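Local coordinates for 3,4-dihydroxy-2-butanone 4-phosphate synthase (Acinetobacter baumannii, PDB 6MNZ), which probably converts D-ribulose 5-phosphate into formate and 3,4-dihydroxy-2-butanone 4-phosphate, a step of riboflavin biosynthesis that uses magnesium or manganese, at residues A[57-62]-A[160-165]. Sequence-based numbering, arbitrary orientation.
Sequences CLTLSR and SVICEI
No rings meet where C57, L58 and T59 run against S160, V161 and I162; the flat groups are backbone amides, joined by antiparallel hydrogen bonds, with side chains on the two faces of the sheet. On one face lie C57, T59, S160 and I162; on the other, L58 and V161. C57 and I162 form a hydrogen-bonded pair: C57 N gives its hydrogen to I162 O at 2.8 Å, nearly end-on to the carbonyl. The return bond, I162 N to C57 O, is 3.0 Å long, and its donor stands 42° out of the carbonyl plane. C57 O also receives the CA-H of V161, whose CA lies 3.2 Å from it. T59 N reaches S160 O at 2.8 Å, whereas the bond back from S160 N to T59 O is weak. Beside this pair the two hydroxyls meet, T59 OG1 and S160 OG being 2.7 Å apart; each sits between its own backbone N and carbonyl carbon (chi1 65° and 76°). That rotation sets T59 CG2 anti to the carbonyl carbon, where it meets I162 CD1 at 3.7 Å, the two side chains crossing at about a right angle. On the other face L58 CD1 touches V161 CG2 at 4.1 Å, and both residues pack on I108 of helix 101-112. Strands 127-131 and 31-36 flank the pair, which thus lies inside the mixed sheet of the DHBP synthase fold. I162 packs against D32, predicted to bind substrate, and lies close to H143, a predicted metal ligand, and to a bound sulfate. The chemistry is therefore divided: the two buried hydroxyls share one hydrogen bond, in which either could be the donor, beside apolar contacts, while backbone bonds join S160 and I162 to the neighbouring strand, the latter two residues before E164, predicted to be essential for catalysis.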
# COMPACT_ATOMS: atom_id res chain seq x y z
N CYS A 57 -27.10 4.62 6.74
CA CYS A 57 -25.89 5.32 6.36
C CYS A 57 -26.18 6.18 5.13
O CYS A 57 -27.25 6.09 4.54
CB CYS A 57 -24.74 4.35 6.08
SG CYS A 57 -24.19 3.44 7.54
N LEU A 58 -25.30 7.16 4.91
CA LEU A 58 -25.50 8.19 3.88
C LEU A 58 -24.24 8.23 3.01
O LEU A 58 -23.20 8.72 3.45
CB LEU A 58 -25.79 9.55 4.50
CG LEU A 58 -25.68 10.71 3.51
CD1 LEU A 58 -26.62 10.50 2.33
CD2 LEU A 58 -25.94 12.05 4.18
N THR A 59 -24.30 7.59 1.85
CA THR A 59 -23.15 7.56 0.96
C THR A 59 -22.92 8.93 0.33
O THR A 59 -23.87 9.60 -0.07
CB THR A 59 -23.36 6.50 -0.12
OG1 THR A 59 -24.46 6.88 -0.96
CG2 THR A 59 -23.66 5.15 0.52
N LEU A 60 -21.68 9.42 0.44
CA LEU A 60 -21.28 10.70 -0.13
C LEU A 60 -20.10 10.49 -1.07
O LEU A 60 -19.19 9.71 -0.77
CB LEU A 60 -20.89 11.73 0.94
CG LEU A 60 -21.99 12.46 1.69
CD1 LEU A 60 -22.78 11.47 2.47
CD2 LEU A 60 -21.44 13.53 2.65
N SER A 61 -19.97 11.42 -2.00
CA SER A 61 -18.75 11.55 -2.78
C SER A 61 -17.66 12.25 -1.98
O SER A 61 -17.93 13.02 -1.04
CB SER A 61 -19.02 12.32 -4.07
OG SER A 61 -19.29 13.68 -3.80
N ARG A 62 -16.41 12.06 -2.42
CA ARG A 62 -15.28 12.75 -1.80
C ARG A 62 -15.38 14.26 -2.01
O ARG A 62 -15.12 15.03 -1.08
CB ARG A 62 -13.97 12.21 -2.38
CG ARG A 62 -13.66 10.79 -1.96
CD ARG A 62 -12.33 10.31 -2.51
NE ARG A 62 -11.22 11.18 -2.12
CZ ARG A 62 -9.94 10.83 -2.19
NH1 ARG A 62 -9.60 9.59 -2.51
NH2 ARG A 62 -9.00 11.70 -1.83
N SER A 160 -26.83 8.60 -1.59
CA SER A 160 -27.89 7.64 -1.30
C SER A 160 -27.88 7.32 0.18
O SER A 160 -26.87 7.47 0.87
CB SER A 160 -27.71 6.35 -2.11
OG SER A 160 -26.69 5.55 -1.54
N VAL A 161 -29.02 6.83 0.66
CA VAL A 161 -29.16 6.33 2.03
C VAL A 161 -29.34 4.82 1.96
O VAL A 161 -30.17 4.33 1.19
CB VAL A 161 -30.34 7.00 2.75
CG1 VAL A 161 -30.43 6.50 4.19
CG2 VAL A 161 -30.20 8.52 2.71
N ILE A 162 -28.52 4.09 2.72
CA ILE A 162 -28.48 2.64 2.62
C ILE A 162 -28.53 2.03 4.01
O ILE A 162 -28.05 2.62 4.99
CB ILE A 162 -27.23 2.15 1.85
CG1 ILE A 162 -25.96 2.41 2.66
CG2 ILE A 162 -27.15 2.84 0.50
CD1 ILE A 162 -24.69 1.94 1.97
N CYS A 163 -29.12 0.84 4.10
CA CYS A 163 -29.35 0.17 5.37
C CYS A 163 -29.33 -1.33 5.13
O CYS A 163 -30.07 -1.83 4.28
CB CYS A 163 -30.69 0.61 5.98
SG CYS A 163 -30.96 0.11 7.70
N GLU A 164 -28.58 -2.05 5.96
CA GLU A 164 -28.50 -3.50 5.82
C GLU A 164 -29.84 -4.15 6.15
O GLU A 164 -30.53 -3.75 7.09
CB GLU A 164 -27.42 -4.06 6.74
CG GLU A 164 -26.02 -3.58 6.43
CD GLU A 164 -25.64 -2.33 7.21
OE1 GLU A 164 -26.54 -1.51 7.47
OE2 GLU A 164 -24.51 -2.29 7.75
N ILE A 165 -30.17 -5.21 5.42
CA ILE A 165 -31.42 -5.94 5.59
C ILE A 165 -31.12 -7.17 6.43
O ILE A 165 -30.46 -8.11 5.97
CB ILE A 165 -32.06 -6.31 4.25
CG1 ILE A 165 -32.49 -5.04 3.51
CG2 ILE A 165 -33.25 -7.24 4.45
CD1 ILE A 165 -32.89 -5.26 2.06